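Local coordinates for protein Ispd/ispf bifunctional enzyme (Campylobacter jejuni, PDB 1W55) that makes 4-diphosphocytidyl-2-C-methyl-D-erythritol from CTP and 2-C-methyl-D-erythritol 4-phosphate, and cyclises its 2-phosphate with loss of CMP, two steps of isoprenoid precursor synthesis, at residues L101-L106 and E184-A189; T121-V126 and K143-P148; N214-H219 and A356-V361; N302-V307 and R335-A340. All blocks are in the same frame, centred on the assembly; numbering follows the deposited sequence.

The four contacts fall into two pairs, one in each catalytic half of this hexameric enzyme. Interactions 1 and 2 belong to the cytidylyltransferase half; their centres lie 10 Å apart and they touch, Gly185 N lying 2.8 Å from Ala123 O, probably a hydrogen bond. Interactions 3 and 4, again 10 Å between centres, share the sheet of the cyclodiphosphate synthase half, where Cys306 N is 2.7 Å from Leu358 O. Within the chain the pairs do not touch: centres are 48 to 53 Å and nearest atoms about 28 to 36 Å apart. The side chain of Thr147 in interaction 2 lies about 7 Å from a bound cytidine monophosphate, while Asp217 of interaction 3 binds magnesium.

Interaction 1 of 4, residues L101-L106 and E184-A189; sequences LVSKNL and EGEENA
The Glu186 carboxylate is sandwiched between CB of Leu106 over one face, 3.8 Å from CD, and CB of Asn188, two residues on in its own segment, over the opposite face. Its oxygen edge is turned to Ser103, at the N-cap of helix 104-111 in the cytidylyltransferase fold. Ser103 N gives a nearly straight bond to the syn lone pair of Glu186 OE2, 2.8 Å away. Beside it, Ser103 OG donates to Glu186 OE1 over 2.7 Å, again on the syn side and 18° out of the carboxylate plane. These two bonds fix the rotation of the carboxylate. With CG between the backbone N and the carbonyl carbon (chi1 60°) and the chain extended beyond, the acid reaches straight across to the helix start, whose amide dipoles would probably favour its anionic form.

Packing continues around the acid. Leu106 CD2 and Val102 CG2 both meet the CB of Ala189, the former at 3.9 Å, and Leu106 CD1 lies against Glu184 O. On the far flank the Asn188 side chain leans on the backbone of Leu101. Gln146 NE2 bonds Glu186 O, joining the turn to the neighbouring strand pair, and Glu187 forms a salt bridge with Lys200 of the second subunit. The side chain of Ala189 is about 8 Å from that of Lys191, predicted to position the methylerythritol phosphate. The hydroxyl of Ser103 has a double role: while donating to the acid, OG accepts the capping bond from Leu106 N, 3.0 Å long and 170° at the hydrogen.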
loop_
_atom_site.group_PDB
_atom_site.type_symbol
_atom_site.label_atom_id
_atom_site.label_comp_id
_atom_site.label_asym_id
_atom_site.label_seq_id
_atom_site.Cartn_x
_atom_site.Cartn_y
_atom_site.Cartn_z
ATOM N N LEU A 101 -5.944 19.133 11.486
ATOM C CA LEU A 101 -6.053 17.714 11.821
ATOM C C LEU A 101 -6.087 17.402 13.322
ATOM O O LEU A 101 -5.628 16.331 13.745
ATOM C CB LEU A 101 -4.902 16.938 11.178
ATOM C CG LEU A 101 -4.792 16.890 9.646
ATOM C CD1 LEU A 101 -3.536 16.117 9.240
ATOM C CD2 LEU A 101 -6.032 16.286 9.002
ATOM N N VAL A 102 -6.628 18.321 14.113
ATOM C CA VAL A 102 -6.765 18.123 15.555
ATOM C C VAL A 102 -7.493 16.809 15.824
ATOM O O VAL A 102 -8.582 16.581 15.294
ATOM C CB VAL A 102 -7.533 19.292 16.227
ATOM C CG1 VAL A 102 -7.821 18.964 17.677
ATOM C CG2 VAL A 102 -6.736 20.601 16.123
ATOM N N SER A 103 -6.876 15.951 16.635
ATOM C CA SER A 103 -7.397 14.610 16.923
ATOM C C SER A 103 -8.455 14.599 18.022
ATOM O O SER A 103 -8.481 15.480 18.890
ATOM C CB SER A 103 -6.251 13.678 17.325
ATOM O OG SER A 103 -5.966 13.818 18.708
ATOM N N LYS A 104 -9.312 13.582 17.986
ATOM C CA LYS A 104 -10.319 13.348 19.025
ATOM C C LYS A 104 -9.660 13.127 20.388
ATOM O O LYS A 104 -10.206 13.491 21.443
ATOM C CB LYS A 104 -11.173 12.131 18.645
ATOM C CG LYS A 104 -12.181 11.683 19.696
ATOM C CD LYS A 104 -13.177 12.772 20.038
ATOM C CE LYS A 104 -14.236 12.241 20.983
ATOM N NZ LYS A 104 -15.574 12.702 20.535
ATOM N N ASN A 105 -8.480 12.529 20.334
ATOM C CA ASN A 105 -7.656 12.262 21.496
ATOM C C ASN A 105 -7.304 13.541 22.258
ATOM O O ASN A 105 -7.543 13.631 23.465
ATOM C CB ASN A 105 -6.387 11.561 21.026
ATOM C CG ASN A 105 -5.637 10.903 22.143
ATOM O OD1 ASN A 105 -4.833 11.542 22.822
ATOM N ND2 ASN A 105 -5.869 9.603 22.326
ATOM N N LEU A 106 -6.738 14.523 21.551
ATOM C CA LEU A 106 -6.392 15.803 22.168
ATOM C C LEU A 106 -7.634 16.473 22.726
ATOM O O LEU A 106 -7.594 17.028 23.817
ATOM C CB LEU A 106 -5.674 16.740 21.186
ATOM C CG LEU A 106 -5.393 18.176 21.644
ATOM C CD1 LEU A 106 -4.482 18.197 22.878
ATOM C CD2 LEU A 106 -4.772 18.990 20.507
ATOM N N GLU A 184 -0.661 18.115 27.218
ATOM C CA GLU A 184 0.307 17.812 26.152
ATOM C C GLU A 184 -0.336 17.989 24.766
ATOM O O GLU A 184 -1.463 17.542 24.537
ATOM C CB GLU A 184 0.906 16.404 26.329
ATOM C CG GLU A 184 1.647 15.836 25.115
ATOM C CD GLU A 184 3.089 16.326 24.965
ATOM O OE1 GLU A 184 3.548 17.204 25.730
ATOM O OE2 GLU A 184 3.786 15.817 24.064
ATOM N N GLY A 185 0.372 18.669 23.864
ATOM C CA GLY A 185 -0.121 18.903 22.514
ATOM C C GLY A 185 0.175 17.762 21.551
ATOM O O GLY A 185 0.479 16.647 21.977
ATOM N N GLU A 186 0.102 18.036 20.252
ATOM C CA GLU A 186 0.321 17.006 19.232
ATOM C C GLU A 186 0.718 17.627 17.903
ATOM O O GLU A 186 0.251 18.722 17.550
ATOM C CB GLU A 186 -0.936 16.133 19.043
ATOM C CG GLU A 186 -2.177 16.908 18.600
ATOM C CD GLU A 186 -3.383 16.035 18.273
ATOM O OE1 GLU A 186 -3.412 14.833 18.640
ATOM O OE2 GLU A 186 -4.318 16.567 17.643
ATOM N N GLU A 187 1.572 16.920 17.168
ATOM C CA GLU A 187 1.976 17.330 15.825
ATOM C C GLU A 187 0.788 17.532 14.871
ATOM O O GLU A 187 0.849 18.367 13.980
ATOM C CB GLU A 187 2.975 16.324 15.236
ATOM C CG GLU A 187 4.458 16.623 15.479
ATOM C CD GLU A 187 4.730 17.745 16.481
ATOM O OE1 GLU A 187 4.607 17.508 17.704
ATOM O OE2 GLU A 187 5.093 18.865 16.051
ATOM N N ASN A 188 -0.293 16.786 15.076
ATOM C CA ASN A 188 -1.512 16.946 14.280
ATOM C C ASN A 188 -2.255 18.276 14.520
ATOM O O ASN A 188 -3.174 18.623 13.772
ATOM C CB ASN A 188 -2.471 15.779 14.549
ATOM C CG ASN A 188 -2.445 14.709 13.448
ATOM O OD1 ASN A 188 -1.485 14.606 12.672
ATOM N ND2 ASN A 188 -3.508 13.902 13.387
ATOM N N ALA A 189 -1.886 18.997 15.578
ATOM C CA ALA A 189 -2.528 20.269 15.880
ATOM C C ALA A 189 -1.689 21.461 15.416
ATOM O O ALA A 189 -2.027 22.594 15.710
ATOM C CB ALA A 189 -2.874 20.365 17.358
#

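Interaction 2 of 4, residues T121-V126 and K143-P148; sequences TPALKV and KLIQTP. With EDO (1,2-ethanediol), chain F.
Ala123 and Ile145 form a non-hydrogen-bonded antiparallel pair with CA atoms 4.5 Å apart, next to the hydrogen-bonded pair Leu124 and Leu144, and the short strand axes run at 137° to each other. Leu124 and Leu144 exchange both backbone bonds, in the carbonyl planes, whereas Gln146 N reaches Pro122 O from 46° above the carbonyl plane.

On one face the methyl of Ala123 meets Ile145 CD1 at 3.9 Å. The CG2 branch of Ile145, anti to the backbone N, crosses Thr121 at about a right angle, close to OG1, whose hydroxyl also bonds Gln149. On the other face Leu124 CD1 sits over the flat amide of Gln146, 3.7 Å from NE2, and that amide is held by Glu186 O. Further along, Val126 CG2 packs on Leu144 CG at 3.7 Å, the two side chains crossing steeply. Beyond Gln146, a cis peptide precedes Pro148, whose O approaches the edge of the Pro122 ring, 3.0 Å from CD.

Lys143 and Leu144 also pair with a strand of the second subunit, so this sheet of the cytidylyltransferase domain runs on across the interface. The side chain of Val126 is about 5 Å from that of Arg139, predicted to position the methylerythritol phosphate. A 1,2-ethanediol, probably a crystallisation additive, donates from O2 to Ile145 O over 2.9 Å and is also held by Asp96 and Lys191, so the ladder leaves this carbonyl able to accept a bond.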
loop_
_atom_site.group_PDB
_atom_site.type_symbol
_atom_site.label_atom_id
_atom_site.label_comp_id
_atom_site.label_asym_id
_atom_site.label_seq_id
_atom_site.Cartn_x
_atom_site.Cartn_y
_atom_site.Cartn_z
ATOM N N THR A 121 -5.429 24.389 27.638
ATOM C CA THR A 121 -4.724 24.531 26.373
ATOM C C THR A 121 -3.665 23.443 26.197
ATOM O O THR A 121 -3.035 23.018 27.172
ATOM C CB THR A 121 -4.073 25.953 26.274
ATOM O OG1 THR A 121 -3.396 26.094 25.015
ATOM C CG2 THR A 121 -2.951 26.115 27.269
ATOM N N PRO A 122 -3.479 22.988 24.961
ATOM C CA PRO A 122 -2.350 22.121 24.629
ATOM C C PRO A 122 -1.056 22.916 24.512
ATOM O O PRO A 122 -1.063 24.107 24.204
ATOM C CB PRO A 122 -2.739 21.513 23.269
ATOM C CG PRO A 122 -4.098 22.028 22.943
ATOM C CD PRO A 122 -4.336 23.243 23.792
ATOM N N ALA A 123 0.053 22.238 24.776
ATOM C CA ALA A 123 1.371 22.843 24.759
ATOM C C ALA A 123 2.396 21.757 24.482
ATOM O O ALA A 123 2.178 20.583 24.800
ATOM C CB ALA A 123 1.670 23.529 26.081
ATOM N N LEU A 124 3.512 22.167 23.903
ATOM C CA LEU A 124 4.619 21.284 23.606
ATOM C C LEU A 124 5.891 21.894 24.162
ATOM O O LEU A 124 6.053 23.109 24.164
ATOM C CB LEU A 124 4.766 21.097 22.094
ATOM C CG LEU A 124 3.606 20.435 21.354
ATOM C CD1 LEU A 124 3.825 20.558 19.853
ATOM C CD2 LEU A 124 3.437 18.974 21.775
ATOM N N LYS A 125 6.783 21.031 24.632
ATOM C CA LYS A 125 8.111 21.433 25.066
ATOM C C LYS A 125 9.029 21.440 23.851
ATOM O O LYS A 125 8.675 20.910 22.796
ATOM C CB LYS A 125 8.646 20.452 26.115
ATOM C CG LYS A 125 7.802 20.333 27.392
ATOM C CD LYS A 125 8.452 19.361 28.393
ATOM C CE LYS A 125 7.462 18.293 28.874
ATOM N NZ LYS A 125 7.436 17.058 28.013
ATOM N N VAL A 126 10.218 22.012 24.024
ATOM C CA VAL A 126 11.206 22.138 22.963
ATOM C C VAL A 126 12.569 21.627 23.448
ATOM O O VAL A 126 13.040 22.025 24.517
ATOM C CB VAL A 126 11.339 23.621 22.505
ATOM C CG1 VAL A 126 12.424 23.776 21.449
ATOM C CG2 VAL A 126 10.007 24.145 21.977
ATOM N N LYS A 143 7.478 27.020 26.269
ATOM C CA LYS A 143 6.270 26.302 25.839
ATOM C C LYS A 143 5.813 26.823 24.476
ATOM O O LYS A 143 5.700 28.040 24.286
ATOM C CB LYS A 143 5.124 26.517 26.832
ATOM C CG LYS A 143 5.115 25.582 28.006
ATOM C CD LYS A 143 3.805 25.688 28.775
ATOM C CE LYS A 143 3.929 25.062 30.156
ATOM N NZ LYS A 143 4.836 25.828 31.066
ATOM N N LEU A 144 5.541 25.914 23.539
ATOM C CA LEU A 144 4.842 26.281 22.306
ATOM C C LEU A 144 3.376 25.954 22.501
ATOM O O LEU A 144 3.021 24.804 22.781
ATOM C CB LEU A 144 5.400 25.554 21.079
ATOM C CG LEU A 144 6.895 25.708 20.778
ATOM C CD1 LEU A 144 7.266 24.908 19.536
ATOM C CD2 LEU A 144 7.348 27.167 20.638
ATOM N N ILE A 145 2.525 26.972 22.387
ATOM C CA ILE A 145 1.111 26.803 22.656
ATOM C C ILE A 145 0.335 26.477 21.376
ATOM O O ILE A 145 0.650 26.959 20.284
ATOM C CB ILE A 145 0.517 28.053 23.369
ATOM C CG1 ILE A 145 1.322 28.421 24.627
ATOM C CG2 ILE A 145 -0.933 27.830 23.715
ATOM C CD1 ILE A 145 1.310 27.358 25.753
ATOM N N GLN A 146 -0.686 25.651 21.536
ATOM C CA GLN A 146 -1.514 25.234 20.424
ATOM C C GLN A 146 -2.967 25.522 20.782
ATOM O O GLN A 146 -3.271 26.086 21.840
ATOM C CB GLN A 146 -1.316 23.736 20.133
ATOM C CG GLN A 146 0.099 23.324 19.693
ATOM C CD GLN A 146 0.170 21.851 19.275
ATOM O OE1 GLN A 146 -0.320 20.970 19.993
ATOM N NE2 GLN A 146 0.762 21.586 18.108
ATOM N N THR A 147 -3.843 25.071 19.902
ATOM C CA THR A 147 -5.281 25.289 19.941
ATOM C C THR A 147 -5.809 23.871 19.560
ATOM O O THR A 147 -5.033 23.115 18.957
ATOM C CB THR A 147 -5.527 26.400 18.872
ATOM O OG1 THR A 147 -5.851 27.659 19.488
ATOM C CG2 THR A 147 -6.618 26.113 17.947
ATOM N N PRO A 148 -7.042 23.444 19.894
ATOM C CA PRO A 148 -8.094 24.214 20.578
ATOM C C PRO A 148 -7.804 24.581 22.031
ATOM O O PRO A 148 -7.005 23.930 22.706
ATOM C CB PRO A 148 -9.315 23.275 20.548
ATOM C CG PRO A 148 -8.969 22.147 19.603
ATOM C CD PRO A 148 -7.477 22.070 19.587
HETATM C C1 EDO F . -2.538 30.493 18.800
HETATM O O1 EDO F . -2.222 30.174 17.453
HETATM C C2 EDO F . -1.810 29.548 19.731
HETATM O O2 EDO F . -0.448 29.510 19.372
#

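Interaction 3 of 4, residues N214-H219 and A356-V361; sequences NGFDVH and AVLSSV. With MG (magnesium ion), chain B.
Phe216, Ala356 and Val218 make the apolar centre of this strand pair: the methyl of Ala356 is 3.6 Å from CZ of the phenyl ring, which it meets obliquely, and 3.8 Å from Val218 CG2. With CG anti to the backbone N (chi1 -175°), the ring extends along the sheet past Leu358 CA and over to Ala356. The same face is shared with Leu358, which packs on Leu358 of the third and of the fourth subunits. Phe216 also lines the pocket that holds geranyl diphosphate.

Four backbone bonds stitch strands 210-224 and 354-365 into an antiparallel ladder, a central pairing of the mixed sheet in the IspF fold, whose subunits meet around a common axis. Ser359 N to Gly215 O, at 2.8 Å, is nearly straight (167°); Val357 N to Asp217 O, 2.9 Å, runs nearly along the C=O axis. At one end the side chain of Asn214 turns away, its ND2 bonding Ser360 of the third subunit, and on the opposite face Ser359 OG bonds Ser252.

Outward from the ladder, Asp217 turns its carboxylate away from the partner strand and binds the magnesium ion through OD1 at 2.2 Å. Three waters are also bound, and Thr341 of the third subunit supplies another ligand, so the site is built between chains. The other oxygen, OD2, accepts a 2.6 Å bond from a metal-bound water that also lies in plane at the edge of the His219 ring. His219 ND1 donates to Val218 O at 2.8 Å, from 49° above that carbonyl plane, and its NE2 bonds His251.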
loop_
_atom_site.group_PDB
_atom_site.type_symbol
_atom_site.label_atom_id
_atom_site.label_comp_id
_atom_site.label_asym_id
_atom_site.label_seq_id
_atom_site.Cartn_x
_atom_site.Cartn_y
_atom_site.Cartn_z
ATOM N N ASN A 214 -19.244 28.806 -18.938
ATOM C CA ASN A 214 -19.532 29.338 -20.266
ATOM C C ASN A 214 -19.509 30.864 -20.246
ATOM O O ASN A 214 -19.686 31.478 -19.209
ATOM C CB ASN A 214 -20.848 28.773 -20.847
ATOM C CG ASN A 214 -22.089 29.219 -20.087
ATOM O OD1 ASN A 214 -22.338 30.406 -19.926
ATOM N ND2 ASN A 214 -22.892 28.258 -19.647
ATOM N N GLY A 215 -19.265 31.463 -21.398
ATOM C CA GLY A 215 -19.237 32.897 -21.523
ATOM C C GLY A 215 -19.767 33.217 -22.894
ATOM O O GLY A 215 -19.418 32.566 -23.887
ATOM N N PHE A 216 -20.649 34.200 -22.946
ATOM C CA PHE A 216 -21.160 34.674 -24.216
ATOM C C PHE A 216 -21.286 36.177 -24.123
ATOM O O PHE A 216 -21.798 36.709 -23.133
ATOM C CB PHE A 216 -22.505 34.029 -24.560
ATOM C CG PHE A 216 -23.019 34.409 -25.924
ATOM C CD1 PHE A 216 -22.520 33.781 -27.073
ATOM C CD2 PHE A 216 -23.988 35.411 -26.063
ATOM C CE1 PHE A 216 -22.985 34.140 -28.346
ATOM C CE2 PHE A 216 -24.474 35.767 -27.319
ATOM C CZ PHE A 216 -23.968 35.144 -28.467
ATOM N N ASP A 217 -20.791 36.849 -25.149
ATOM C CA ASP A 217 -20.824 38.293 -25.206
ATOM C C ASP A 217 -20.960 38.787 -26.635
ATOM O O ASP A 217 -20.504 38.135 -27.579
ATOM C CB ASP A 217 -19.576 38.884 -24.564
ATOM C CG ASP A 217 -19.831 40.253 -23.953
ATOM O OD1 ASP A 217 -20.999 40.727 -23.942
ATOM O OD2 ASP A 217 -18.913 40.928 -23.465
ATOM N N VAL A 218 -21.610 39.940 -26.763
ATOM C CA VAL A 218 -21.895 40.586 -28.037
ATOM C C VAL A 218 -21.467 42.051 -27.918
ATOM O O VAL A 218 -21.830 42.738 -26.951
ATOM C CB VAL A 218 -23.419 40.494 -28.385
ATOM C CG1 VAL A 218 -23.779 41.327 -29.623
ATOM C CG2 VAL A 218 -23.845 39.059 -28.581
ATOM N N HIS A 219 -20.644 42.504 -28.860
ATOM C CA HIS A 219 -20.379 43.933 -29.023
ATOM C C HIS A 219 -20.807 44.358 -30.422
ATOM O O HIS A 219 -20.920 43.528 -31.328
ATOM C CB HIS A 219 -18.906 44.276 -28.788
ATOM C CG HIS A 219 -18.462 44.124 -27.367
ATOM N ND1 HIS A 219 -19.310 43.730 -26.356
ATOM C CD2 HIS A 219 -17.251 44.299 -26.792
ATOM C CE1 HIS A 219 -18.640 43.658 -25.218
ATOM N NE2 HIS A 219 -17.387 43.993 -25.457
ATOM N N ALA A 356 -20.031 38.235 -31.894
ATOM C CA ALA A 356 -20.229 37.532 -30.639
ATOM C C ALA A 356 -19.086 36.560 -30.377
ATOM O O ALA A 356 -18.403 36.117 -31.307
ATOM C CB ALA A 356 -21.578 36.809 -30.644
ATOM N N VAL A 357 -18.867 36.250 -29.103
ATOM C CA VAL A 357 -17.841 35.296 -28.709
ATOM C C VAL A 357 -18.394 34.292 -27.682
ATOM O O VAL A 357 -18.916 34.682 -26.631
ATOM C CB VAL A 357 -16.568 35.997 -28.171
ATOM C CG1 VAL A 357 -15.536 34.963 -27.764
ATOM C CG2 VAL A 357 -15.968 36.983 -29.226
ATOM N N LEU A 358 -18.296 33.006 -28.017
ATOM C CA LEU A 358 -18.617 31.922 -27.094
ATOM C C LEU A 358 -17.324 31.358 -26.497
ATOM O O LEU A 358 -16.401 30.993 -27.241
ATOM C CB LEU A 358 -19.391 30.812 -27.817
ATOM C CG LEU A 358 -19.706 29.546 -27.001
ATOM C CD1 LEU A 358 -20.752 29.843 -25.909
ATOM C CD2 LEU A 358 -20.160 28.385 -27.909
ATOM N N SER A 359 -17.268 31.278 -25.168
ATOM C CA SER A 359 -16.125 30.722 -24.444
ATOM C C SER A 359 -16.525 29.534 -23.580
ATOM O O SER A 359 -17.605 29.530 -22.991
ATOM C CB SER A 359 -15.475 31.779 -23.534
ATOM O OG SER A 359 -15.038 32.905 -24.271
ATOM N N SER A 360 -15.644 28.531 -23.513
ATOM C CA SER A 360 -15.783 27.425 -22.574
ATOM C C SER A 360 -14.473 27.220 -21.824
ATOM O O SER A 360 -13.380 27.279 -22.400
ATOM C CB SER A 360 -16.170 26.107 -23.257
ATOM O OG SER A 360 -17.230 26.298 -24.162
ATOM N N VAL A 361 -14.611 26.911 -20.547
ATOM C CA VAL A 361 -13.483 26.771 -19.648
ATOM C C VAL A 361 -13.734 25.546 -18.746
ATOM O O VAL A 361 -14.882 25.221 -18.438
ATOM C CB VAL A 361 -13.397 28.092 -18.862
ATOM C CG1 VAL A 361 -13.155 27.900 -17.391
ATOM C CG2 VAL A 361 -12.445 29.059 -19.546
HETATM MG MG MG B . -22.303 41.900 -22.608
HETATM O O HOH W 1 -20.348 42.828 -22.302
HETATM O O HOH W 2 -23.070 42.850 -24.378
HETATM O O HOH W 3 -21.676 40.770 -21.041
#

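Interaction 4 of 4, residues N302-V307 and R335-A340; sequences NIDICV and RINVKA. With C (cytidine-5'-monophosphate), chain C.
Lys339 starts beside Ile305: its CB lies 3.3 Å from Ile305 O, and CG keeps to the same oxygen at 3.4 Å. CD carries the chain past Asp304 OD1, then the bends at chi3 and chi4 fold it back. CE comes 3.6 Å from Asp304 OD2, and NZ closes a salt bridge with that oxygen at 2.8 Å, meeting it 45° above the carboxylate plane; its bond to OD1 is weak. NZ also donates to Ile305 O at 2.9 Å, from the face opposite to Lys339 N, so two donors grip one carbonyl.

Asp304 OD1 takes a further bond from Asn337 ND2, 3.1 Å, the amide lying alongside with planes 50° apart; Asn337 OD1 accepts from Gly264 N of the fourth subunit. On the other face Ile303 and Ile336 lie side by side, CD1 to CD1 3.6 Å. These parallel strands are joined through helix 318-329 in a beta-alpha-beta crossover, and Ala340 at their end leans its CB on the cytosine, 3.5 Å from N3.

Asn214 of the fourth subunit bonds both Asp304 OD2 and Lys339 NZ. The chemistry implies a buried ion pair, probably keeping both charges, that ties the sheet to its neighbour.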
loop_
_atom_site.group_PDB
_atom_site.type_symbol
_atom_site.label_atom_id
_atom_site.label_comp_id
_atom_site.label_asym_id
_atom_site.label_seq_id
_atom_site.Cartn_x
_atom_site.Cartn_y
_atom_site.Cartn_z
ATOM N N ASN A 302 -8.212 24.258 -19.307
ATOM C CA ASN A 302 -8.144 24.668 -20.710
ATOM C C ASN A 302 -9.205 25.676 -21.064
ATOM O O ASN A 302 -10.154 25.868 -20.305
ATOM C CB ASN A 302 -8.227 23.457 -21.655
ATOM C CG ASN A 302 -9.663 22.961 -21.863
ATOM O OD1 ASN A 302 -10.333 22.562 -20.916
ATOM N ND2 ASN A 302 -10.135 23.002 -23.106
ATOM N N ILE A 303 -9.024 26.309 -22.225
ATOM C CA ILE A 303 -9.920 27.319 -22.745
ATOM C C ILE A 303 -10.224 26.996 -24.202
ATOM O O ILE A 303 -9.312 26.707 -24.985
ATOM C CB ILE A 303 -9.254 28.704 -22.655
ATOM C CG1 ILE A 303 -9.216 29.184 -21.205
ATOM C CG2 ILE A 303 -9.964 29.740 -23.560
ATOM C CD1 ILE A 303 -8.062 30.136 -20.930
ATOM N N ASP A 304 -11.505 27.022 -24.557
ATOM C CA ASP A 304 -11.888 26.926 -25.967
ATOM C C ASP A 304 -12.893 28.006 -26.304
ATOM O O ASP A 304 -13.818 28.293 -25.525
ATOM C CB ASP A 304 -12.423 25.538 -26.331
ATOM C CG ASP A 304 -12.521 25.333 -27.831
ATOM O OD1 ASP A 304 -11.736 25.952 -28.595
ATOM O OD2 ASP A 304 -13.363 24.578 -28.350
ATOM N N ILE A 305 -12.693 28.613 -27.467
ATOM C CA ILE A 305 -13.391 29.839 -27.847
ATOM C C ILE A 305 -13.939 29.717 -29.248
ATOM O O ILE A 305 -13.310 29.116 -30.119
ATOM C CB ILE A 305 -12.439 31.067 -27.712
ATOM C CG1 ILE A 305 -12.161 31.344 -26.219
ATOM C CG2 ILE A 305 -13.044 32.327 -28.364
ATOM C CD1 ILE A 305 -11.031 32.335 -25.954
ATOM N N CYS A 306 -15.133 30.258 -29.450
ATOM C CA CYS A 306 -15.675 30.424 -30.775
ATOM C C CYS A 306 -16.067 31.877 -31.013
ATOM O O CYS A 306 -16.929 32.424 -30.321
ATOM C CB CYS A 306 -16.868 29.501 -31.026
ATOM S SG CYS A 306 -17.345 29.592 -32.776
ATOM N N VAL A 307 -15.393 32.503 -31.974
ATOM C CA VAL A 307 -15.692 33.868 -32.362
ATOM C C VAL A 307 -16.667 33.769 -33.520
ATOM O O VAL A 307 -16.416 33.059 -34.498
ATOM C CB VAL A 307 -14.431 34.645 -32.828
ATOM C CG1 VAL A 307 -14.808 36.067 -33.265
ATOM C CG2 VAL A 307 -13.344 34.679 -31.741
ATOM N N ARG A 335 -3.011 24.861 -23.858
ATOM C CA ARG A 335 -4.293 24.833 -23.152
ATOM C C ARG A 335 -5.324 25.840 -23.679
ATOM O O ARG A 335 -6.422 25.907 -23.141
ATOM C CB ARG A 335 -4.076 25.094 -21.659
ATOM C CG ARG A 335 -3.311 24.009 -20.963
ATOM C CD ARG A 335 -2.941 24.337 -19.538
ATOM N NE ARG A 335 -2.198 23.217 -18.963
ATOM C CZ ARG A 335 -2.731 22.044 -18.614
ATOM N NH1 ARG A 335 -4.048 21.812 -18.742
ATOM N NH2 ARG A 335 -1.941 21.099 -18.116
ATOM N N ILE A 336 -4.956 26.624 -24.701
ATOM C CA ILE A 336 -5.806 27.696 -25.240
ATOM C C ILE A 336 -6.101 27.432 -26.706
ATOM O O ILE A 336 -5.182 27.153 -27.487
ATOM C CB ILE A 336 -5.103 29.103 -25.160
ATOM C CG1 ILE A 336 -4.271 29.290 -23.877
ATOM C CG2 ILE A 336 -6.114 30.224 -25.398
ATOM C CD1 ILE A 336 -5.039 29.247 -22.597
ATOM N N ASN A 337 -7.365 27.578 -27.090
ATOM C CA ASN A 337 -7.764 27.412 -28.483
ATOM C C ASN A 337 -8.801 28.451 -28.902
ATOM O O ASN A 337 -9.804 28.656 -28.213
ATOM C CB ASN A 337 -8.304 26.004 -28.726
ATOM C CG ASN A 337 -8.372 25.654 -30.209
ATOM O OD1 ASN A 337 -7.354 25.335 -30.835
ATOM N ND2 ASN A 337 -9.572 25.703 -30.773
ATOM N N VAL A 338 -8.566 29.095 -30.039
ATOM C CA VAL A 338 -9.491 30.101 -30.548
ATOM C C VAL A 338 -9.964 29.699 -31.931
ATOM O O VAL A 338 -9.145 29.461 -32.823
ATOM C CB VAL A 338 -8.840 31.511 -30.581
ATOM C CG1 VAL A 338 -9.795 32.547 -31.190
ATOM C CG2 VAL A 338 -8.418 31.940 -29.169
ATOM N N LYS A 339 -11.282 29.624 -32.104
ATOM C CA LYS A 339 -11.893 29.245 -33.372
ATOM C C LYS A 339 -12.744 30.393 -33.877
ATOM O O LYS A 339 -13.019 31.335 -33.137
ATOM C CB LYS A 339 -12.772 27.991 -33.196
ATOM C CG LYS A 339 -12.104 26.860 -32.409
ATOM C CD LYS A 339 -12.944 25.580 -32.424
ATOM C CE LYS A 339 -14.266 25.743 -31.670
ATOM N NZ LYS A 339 -14.104 26.366 -30.313
ATOM N N ALA A 340 -13.184 30.307 -35.133
ATOM C CA ALA A 340 -14.058 31.326 -35.692
ATOM C C ALA A 340 -15.024 30.748 -36.710
ATOM O O ALA A 340 -14.730 29.750 -37.343
ATOM C CB ALA A 340 -13.220 32.465 -36.326
HETATM O OP3 C C . -17.563 28.331 -41.615
HETATM P P C C . -17.271 29.589 -42.376
HETATM O OP1 C C . -17.958 30.796 -41.822
HETATM O OP2 C C . -17.484 29.408 -43.852
HETATM O "O5'" C C . -15.706 29.852 -42.161
HETATM C "C5'" C C . -14.722 28.961 -42.665
HETATM C "C4'" C C . -13.433 29.097 -41.856
HETATM O "O4'" C C . -12.913 30.435 -41.892
HETATM C "C3'" C C . -13.577 28.786 -40.367
HETATM O "O3'" C C . -13.460 27.393 -40.089
HETATM C "C2'" C C . -12.440 29.577 -39.744
HETATM O "O2'" C C . -11.222 28.854 -39.900
HETATM C "C1'" C C . -12.278 30.778 -40.649
HETATM N N1 C C . -12.812 32.072 -40.155
HETATM C C2 C C . -11.943 33.038 -39.603
HETATM O O2 C C . -10.726 32.780 -39.484
HETATM N N3 C C . -12.412 34.244 -39.189
HETATM C C4 C C . -13.729 34.541 -39.294
HETATM N N4 C C . -14.208 35.748 -38.881
HETATM C C5 C C . -14.602 33.599 -39.822
HETATM C C6 C C . -14.120 32.366 -40.261
#